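Local atomic coordinates of translation initiation factor eIF2B subunit epsilon (Schizosaccharomyces pombe, PDB entry 5B04), a protein that serves as a component of the eIF2B complex, which catalyses the exchange of GDP for GTP on the gamma subunit of the initiation factor eIF2. Residues I[19-24]-I[67-72]; I[24-29]-I[125-130]. One frame throughout, in Å; residues are numbered along the deposited sequence.

Interaction 1. Residues I[19-24]-I[67-72]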
ATOM      1  N   GLN I  19     -26.739 -51.831  16.061  1.00 76.00           N
ATOM      2  CA  GLN I  19     -25.893 -52.992  15.853  1.00 76.38           C
ATOM      3  C   GLN I  19     -25.774 -53.328  14.383  1.00 83.04           C
ATOM      4  O   GLN I  19     -26.623 -52.949  13.598  1.00 82.82           O
ATOM      5  CB  GLN I  19     -26.453 -54.181  16.596  1.00 89.87           C
ATOM      6  CG  GLN I  19     -27.928 -54.409  16.360  1.00 96.47           C
ATOM      7  CD  GLN I  19     -28.594 -55.221  17.445  1.00 94.02           C
ATOM      8  OE1 GLN I  19     -29.742 -55.604  17.312  1.00 87.58           O
ATOM      9  NE2 GLN I  19     -27.883 -55.475  18.521  1.00 86.51           N
ATOM     10  N   ALA I  20     -24.717 -54.037  14.001  1.00 69.96           N
ATOM     11  CA  ALA I  20     -24.462 -54.229  12.585  1.00 66.38           C
ATOM     12  C   ALA I  20     -24.188 -55.690  12.286  1.00 69.83           C
ATOM     13  O   ALA I  20     -23.566 -56.393  13.082  1.00 70.91           O
ATOM     14  CB  ALA I  20     -23.301 -53.363  12.130  1.00 71.13           C
ATOM     15  N   ILE I  21     -24.666 -56.141  11.133  1.00 68.96           N
ATOM     16  CA  ILE I  21     -24.478 -57.520  10.715  1.00 60.63           C
ATOM     17  C   ILE I  21     -23.602 -57.587   9.473  1.00 66.00           C
ATOM     18  O   ILE I  21     -24.033 -57.227   8.377  1.00 64.68           O
ATOM     19  CB  ILE I  21     -25.821 -58.208  10.433  1.00 65.02           C
ATOM     20  CG1 ILE I  21     -26.707 -58.162  11.680  1.00 77.68           C
ATOM     21  CG2 ILE I  21     -25.600 -59.642   9.981  1.00 74.86           C
ATOM     22  CD1 ILE I  21     -26.060 -58.767  12.908  1.00 84.49           C
ATOM     23  N   VAL I  22     -22.370 -58.046   9.653  1.00 77.87           N
ATOM     24  CA  VAL I  22     -21.431 -58.160   8.546  1.00 68.91           C
ATOM     25  C   VAL I  22     -21.377 -59.587   8.019  1.00 73.87           C
ATOM     26  O   VAL I  22     -20.945 -60.503   8.718  1.00 68.01           O
ATOM     27  CB  VAL I  22     -20.012 -57.730   8.958  1.00 53.77           C
ATOM     28  CG1 VAL I  22     -19.074 -57.800   7.765  1.00 71.23           C
ATOM     29  CG2 VAL I  22     -20.034 -56.329   9.543  1.00 65.08           C
ATOM     30  N   LEU I  23     -21.825 -59.774   6.783  1.00 74.20           N
ATOM     31  CA  LEU I  23     -21.726 -61.076   6.142  1.00 64.98           C
ATOM     32  C   LEU I  23     -20.402 -61.223   5.414  1.00 74.37           C
ATOM     33  O   LEU I  23     -20.332 -61.071   4.195  1.00 69.88           O
ATOM     34  CB  LEU I  23     -22.880 -61.300   5.166  1.00 64.93           C
ATOM     35  CG  LEU I  23     -24.090 -62.051   5.720  1.00 72.41           C
ATOM     36  CD1 LEU I  23     -24.947 -61.144   6.588  1.00 72.59           C
ATOM     37  CD2 LEU I  23     -24.898 -62.649   4.583  1.00 67.83           C
ATOM     38  N   SER I  24     -19.349 -61.516   6.168  1.00 76.22           N
ATOM     39  CA  SER I  24     -18.065 -61.850   5.574  1.00 60.80           C
ATOM     40  C   SER I  24     -18.200 -63.162   4.815  1.00 77.24           C
ATOM     41  O   SER I  24     -19.239 -63.821   4.892  1.00 91.24           O
ATOM     42  CB  SER I  24     -16.977 -61.955   6.645  1.00 71.83           C
ATOM     43  OG  SER I  24     -15.719 -62.253   6.066  1.00 94.30           O
ATOM     44  N   TYR I  67     -21.881 -58.367  14.522  1.00 73.04           N
ATOM     45  CA  TYR I  67     -21.828 -59.809  14.325  1.00 75.14           C
ATOM     46  C   TYR I  67     -21.323 -60.141  12.928  1.00 67.23           C
ATOM     47  O   TYR I  67     -21.939 -59.770  11.929  1.00 62.63           O
ATOM     48  CB  TYR I  67     -23.200 -60.441  14.555  1.00 80.34           C
ATOM     49  CG  TYR I  67     -23.680 -60.326  15.980  1.00 84.05           C
ATOM     50  CD1 TYR I  67     -23.107 -61.088  16.989  1.00 75.02           C
ATOM     51  CD2 TYR I  67     -24.706 -59.454  16.318  1.00 81.58           C
ATOM     52  CE1 TYR I  67     -23.540 -60.985  18.295  1.00 78.08           C
ATOM     53  CE2 TYR I  67     -25.146 -59.346  17.619  1.00 90.38           C
ATOM     54  CZ  TYR I  67     -24.561 -60.113  18.605  1.00 93.53           C
ATOM     55  OH  TYR I  67     -24.998 -60.006  19.905  1.00101.47           O
ATOM     56  N   VAL I  68     -20.196 -60.840  12.867  1.00 64.16           N
ATOM     57  CA  VAL I  68     -19.580 -61.175  11.592  1.00 64.68           C
ATOM     58  C   VAL I  68     -19.843 -62.626  11.204  1.00 69.18           C
ATOM     59  O   VAL I  68     -19.166 -63.538  11.682  1.00 69.69           O
ATOM     60  CB  VAL I  68     -18.059 -60.931  11.621  1.00 65.25           C
ATOM     61  CG1 VAL I  68     -17.473 -61.084  10.227  1.00 61.48           C
ATOM     62  CG2 VAL I  68     -17.756 -59.550  12.179  1.00 59.27           C
ATOM     63  N   PHE I  69     -20.834 -62.834  10.343  1.00 64.07           N
ATOM     64  CA  PHE I  69     -21.100 -64.158   9.794  1.00 63.82           C
ATOM     65  C   PHE I  69     -19.962 -64.575   8.873  1.00 70.24           C
ATOM     66  O   PHE I  69     -19.701 -63.923   7.861  1.00 79.10           O
ATOM     67  CB  PHE I  69     -22.429 -64.180   9.037  1.00 69.93           C
ATOM     68  CG  PHE I  69     -23.634 -64.309   9.924  1.00 71.55           C
ATOM     69  CD1 PHE I  69     -24.035 -65.549  10.394  1.00 66.68           C
ATOM     70  CD2 PHE I  69     -24.372 -63.194  10.282  1.00 74.32           C
ATOM     71  CE1 PHE I  69     -25.146 -65.674  11.204  1.00 65.50           C
ATOM     72  CE2 PHE I  69     -25.484 -63.313  11.095  1.00 72.60           C
ATOM     73  CZ  PHE I  69     -25.870 -64.555  11.556  1.00 70.72           C
ATOM     74  N   CYS I  70     -19.283 -65.660   9.227  1.00 65.29           N
ATOM     75  CA  CYS I  70     -18.118 -66.103   8.470  1.00 88.97           C
ATOM     76  C   CYS I  70     -18.013 -67.623   8.417  1.00 85.65           C
ATOM     77  O   CYS I  70     -18.316 -68.310   9.392  1.00 88.46           O
ATOM     78  CB  CYS I  70     -16.845 -65.512   9.076  1.00 81.86           C
ATOM     79  SG  CYS I  70     -16.592 -65.914  10.819  1.00 80.89           S
ATOM     80  N   CYS I  71     -17.579 -68.141   7.272  1.00 87.66           N
ATOM     81  CA  CYS I  71     -17.444 -69.580   7.085  1.00 80.41           C
ATOM     82  C   CYS I  71     -15.993 -69.997   6.854  1.00 68.56           C
ATOM     83  O   CYS I  71     -15.317 -70.450   7.776  1.00 69.52           O
ATOM     84  CB  CYS I  71     -18.308 -70.051   5.916  1.00 93.57           C
ATOM     85  SG  CYS I  71     -18.006 -71.762   5.421  1.00 87.23           S
ATOM     86  N   ALA I  72     -15.525 -69.846   5.619  1.00 62.89           N
ATOM     87  CA  ALA I  72     -14.177 -70.274   5.255  1.00 69.59           C
ATOM     88  C   ALA I  72     -13.112 -69.461   5.983  1.00 67.84           C
ATOM     89  O   ALA I  72     -13.198 -68.234   6.057  1.00 76.44           O
ATOM     90  CB  ALA I  72     -13.978 -70.181   3.750  1.00 57.46           C
TER
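I21 fits its two branches into the relief made by Y67 and F69 on the neighbouring parallel strand. Its CD1 methyl lies 3.7 Å from CB of Y67 and reaches the edge of that ring. With CG2 anti to the backbone N, the other branch is sent on toward F69, and I21 CG2 comes to 3.8 Å from F69 CD2, at the ring edge and in its plane. I21 thus fills the hollow between the two aromatic side chains, while L23 adds a looser contact to F69. L113 of helix 108-115 packs on both I21 and F69, so that helix covers this part of the face. On the other face V68 is the bump: its CG1 touches CB of S24, 3.7 Å away, and V22 CB makes a looser contact with V68 CG2. Between the faces, Y67 N donates to A20 O (3.0 Å, 167°) and V22 N to Y67 O (2.9 Å), while the bond from F69 N to V22 O is weak. The axes of the two short strand segments approach to 4.7 Å and are inclined by 19°. Helix 50-61 lies between the two strands in sequence, and this pairing of parallel strands under helices is typical of the Rossmann-like sheet of GT-A nucleotidyltransferase domains.

Interaction 2. Residues I[24-29]-I[125-130]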
ATOM      1  N   SER I  24     -19.349 -61.516   6.168  1.00 76.22           N
ATOM      2  CA  SER I  24     -18.065 -61.850   5.574  1.00 60.80           C
ATOM      3  C   SER I  24     -18.200 -63.162   4.815  1.00 77.24           C
ATOM      4  O   SER I  24     -19.239 -63.821   4.892  1.00 91.24           O
ATOM      5  CB  SER I  24     -16.977 -61.955   6.645  1.00 71.83           C
ATOM      6  OG  SER I  24     -15.719 -62.253   6.066  1.00 94.30           O
ATOM      7  N   ASP I  25     -17.229 -63.454   3.986  1.00 80.87           N
ATOM      8  CA  ASP I  25     -17.238 -64.713   3.300  1.00 92.17           C
ATOM      9  C   ASP I  25     -18.233 -64.690   2.190  1.00 77.23           C
ATOM     10  O   ASP I  25     -18.447 -65.697   1.551  1.00 90.10           O
ATOM     11  CB  ASP I  25     -17.641 -65.813   4.258  1.00 78.56           C
ATOM     12  CG  ASP I  25     -17.425 -67.177   3.686  1.00 90.92           C
ATOM     13  OD1 ASP I  25     -16.318 -67.706   3.836  1.00 90.47           O
ATOM     14  OD2 ASP I  25     -18.357 -67.732   3.090  1.00 93.35           O
ATOM     15  N   SER I  26     -18.866 -63.557   1.967  1.00 73.95           N
ATOM     16  CA  SER I  26     -19.890 -63.493   0.961  1.00 72.86           C
ATOM     17  C   SER I  26     -19.330 -63.718  -0.409  1.00 67.86           C
ATOM     18  O   SER I  26     -19.909 -64.434  -1.202  1.00 85.30           O
ATOM     19  CB  SER I  26     -20.596 -62.165   1.016  1.00 67.02           C
ATOM     20  OG  SER I  26     -21.744 -62.279   1.811  1.00 69.91           O
ATOM     21  N   TYR I  27     -18.202 -63.103  -0.699  1.00 67.35           N
ATOM     22  CA  TYR I  27     -17.677 -63.159  -2.046  1.00 81.79           C
ATOM     23  C   TYR I  27     -16.429 -63.973  -2.205  1.00 74.39           C
ATOM     24  O   TYR I  27     -15.859 -64.030  -3.263  1.00 73.78           O
ATOM     25  CB  TYR I  27     -17.512 -61.763  -2.597  1.00 74.02           C
ATOM     26  CG  TYR I  27     -18.808 -61.037  -2.571  1.00 66.75           C
ATOM     27  CD1 TYR I  27     -19.724 -61.203  -3.570  1.00 60.44           C
ATOM     28  CD2 TYR I  27     -19.133 -60.235  -1.527  1.00 65.21           C
ATOM     29  CE1 TYR I  27     -20.930 -60.562  -3.534  1.00 66.40           C
ATOM     30  CE2 TYR I  27     -20.330 -59.583  -1.487  1.00 67.94           C
ATOM     31  CZ  TYR I  27     -21.222 -59.759  -2.492  1.00 68.39           C
ATOM     32  OH  TYR I  27     -22.409 -59.103  -2.447  1.00 76.95           O
ATOM     33  N   ASN I  28     -16.028 -64.666  -1.161  1.00 81.71           N
ATOM     34  CA  ASN I  28     -14.893 -65.546  -1.246  1.00 85.79           C
ATOM     35  C   ASN I  28     -15.311 -66.399  -2.399  1.00 98.79           C
ATOM     36  O   ASN I  28     -16.482 -66.434  -2.695  1.00106.70           O
ATOM     37  CB  ASN I  28     -14.710 -66.233   0.089  1.00 95.91           C
ATOM     38  CG  ASN I  28     -13.268 -66.447   0.436  1.00103.75           C
ATOM     39  OD1 ASN I  28     -12.391 -66.339  -0.415  1.00115.63           O
ATOM     40  ND2 ASN I  28     -13.010 -66.757   1.687  1.00 84.40           N
ATOM     41  N   TYR I  29     -14.345 -67.038  -3.035  1.00 90.57           N
ATOM     42  CA  TYR I  29     -14.458 -67.841  -4.255  1.00109.95           C
ATOM     43  C   TYR I  29     -14.702 -67.035  -5.514  1.00101.85           C
ATOM     44  O   TYR I  29     -14.933 -67.576  -6.577  1.00111.40           O
ATOM     45  CB  TYR I  29     -15.759 -68.703  -4.230  1.00121.68           C
ATOM     46  CG  TYR I  29     -16.927 -68.177  -5.071  1.00132.78           C
ATOM     47  CD1 TYR I  29     -17.727 -67.135  -4.628  1.00114.36           C
ATOM     48  CD2 TYR I  29     -17.171 -68.685  -6.333  1.00136.65           C
ATOM     49  CE1 TYR I  29     -18.754 -66.644  -5.402  1.00106.51           C
ATOM     50  CE2 TYR I  29     -18.197 -68.198  -7.114  1.00135.52           C
ATOM     51  CZ  TYR I  29     -18.980 -67.177  -6.641  1.00126.32           C
ATOM     52  OH  TYR I  29     -19.998 -66.692  -7.421  1.00131.28           O
ATOM     53  N   LEU I 125     -27.203 -53.908   7.828  1.00 67.69           N
ATOM     54  CA  LEU I 125     -26.897 -55.173   7.172  1.00 68.32           C
ATOM     55  C   LEU I 125     -25.974 -54.972   5.975  1.00 64.36           C
ATOM     56  O   LEU I 125     -26.291 -54.224   5.050  1.00 64.51           O
ATOM     57  CB  LEU I 125     -28.185 -55.870   6.734  1.00 64.98           C
ATOM     58  CG  LEU I 125     -28.013 -57.189   5.982  1.00 68.17           C
ATOM     59  CD1 LEU I 125     -27.221 -58.181   6.816  1.00 70.55           C
ATOM     60  CD2 LEU I 125     -29.368 -57.763   5.611  1.00 62.78           C
ATOM     61  N   VAL I 126     -24.832 -55.651   6.003  1.00 67.90           N
ATOM     62  CA  VAL I 126     -23.824 -55.515   4.958  1.00 68.23           C
ATOM     63  C   VAL I 126     -23.287 -56.874   4.513  1.00 76.19           C
ATOM     64  O   VAL I 126     -22.870 -57.686   5.338  1.00 79.60           O
ATOM     65  CB  VAL I 126     -22.648 -54.635   5.432  1.00 63.00           C
ATOM     66  CG1 VAL I 126     -21.418 -54.867   4.569  1.00 83.10           C
ATOM     67  CG2 VAL I 126     -23.047 -53.167   5.435  1.00 68.60           C
ATOM     68  N   SER I 127     -23.304 -57.116   3.206  1.00 73.35           N
ATOM     69  CA  SER I 127     -22.754 -58.348   2.650  1.00 74.61           C
ATOM     70  C   SER I 127     -21.405 -58.080   1.985  1.00 82.18           C
ATOM     71  O   SER I 127     -21.321 -57.332   1.010  1.00 85.85           O
ATOM     72  CB  SER I 127     -23.728 -58.970   1.649  1.00 79.46           C
ATOM     73  OG  SER I 127     -23.310 -60.270   1.272  1.00 78.07           O
ATOM     74  N   GLY I 128     -20.355 -58.695   2.517  1.00 74.57           N
ATOM     75  CA  GLY I 128     -19.007 -58.471   2.027  1.00 57.89           C
ATOM     76  C   GLY I 128     -18.272 -57.463   2.888  1.00 69.76           C
ATOM     77  O   GLY I 128     -18.400 -57.471   4.112  1.00 79.94           O
ATOM     78  N   ASP I 129     -17.498 -56.592   2.249  1.00 67.26           N
ATOM     79  CA  ASP I 129     -16.806 -55.522   2.959  1.00 64.76           C
ATOM     80  C   ASP I 129     -17.009 -54.184   2.262  1.00 60.16           C
ATOM     81  O   ASP I 129     -16.900 -54.086   1.039  1.00 58.70           O
ATOM     82  CB  ASP I 129     -15.312 -55.828   3.085  1.00 60.97           C
ATOM     83  CG  ASP I 129     -15.017 -56.863   4.153  1.00 83.58           C
ATOM     84  OD1 ASP I 129     -15.144 -56.534   5.351  1.00 79.36           O
ATOM     85  OD2 ASP I 129     -14.654 -58.003   3.795  1.00 87.46           O
ATOM     86  N   VAL I 130     -17.305 -53.153   3.045  1.00 52.72           N
ATOM     87  CA  VAL I 130     -17.543 -51.828   2.490  1.00 59.14           C
ATOM     88  C   VAL I 130     -16.377 -50.880   2.738  1.00 58.57           C
ATOM     89  O   VAL I 130     -15.636 -51.014   3.714  1.00 46.78           O
ATOM     90  CB  VAL I 130     -18.824 -51.188   3.067  1.00 58.17           C
ATOM     91  CG1 VAL I 130     -20.017 -52.090   2.839  1.00 62.38           C
ATOM     92  CG2 VAL I 130     -18.656 -50.902   4.548  1.00 67.10           C
TER
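S127, the last residue of strand 123-127, meets S26 through a hydroxyl-to-hydroxyl hydrogen bond, with 2.6 Å between S127 OG and S26 OG. A chi1 of -170°, which sets OG opposite the backbone N, directs the S127 hydroxyl to the loop of residues 24-29. S26 OG is also bonded to the carbonyl oxygen of L23, linking the loop to the end of its own strand as well as to the neighbouring strand 123-127. The carbonyl of S127 lies at the edge of the Y27 ring, near the ring plane, with Y27 CE2 3.5 Å from S127 O. R273 hydrogen-bonds to both S127 O and Y27 OH, joining the strand end to the ring. G128 follows at the same edge: its CA is 3.9 Å from Y27 CE2, and its N is 3.8 Å from S26 CB. The backbone angles of G128 (98°, -140°) are ones that suit glycine. D129 comes next, its carboxylate held by a salt bridge to R40 and a hydrogen bond to T54. The contact therefore sits at the C-terminal ends of the neighbouring parallel strands 19-23 and 123-127, with helix 50-61 packed against D129 and V130.

Interactions 1 and 2 have centres about 8 Å apart and share S24, where strand 19-23 passes into its loop. Strand 19-23 lies between strands 65-70 and 123-127 in one mixed sheet, so interaction 1 pairs it on one side, and a probable hydrogen bond between L23 N and V126 O marks the pairing on the other. Along the chain the segments alternate: 19-24, 24-29, 67-72, then 125-130. A further tie runs from D25 OD1 of the loop to A72 N. The loop is thereby tied to the end of strand 123-127 and to the turn just after strand 65-70, and residues distant in sequence come together within the nucleotidyltransferase-like part of this subunit.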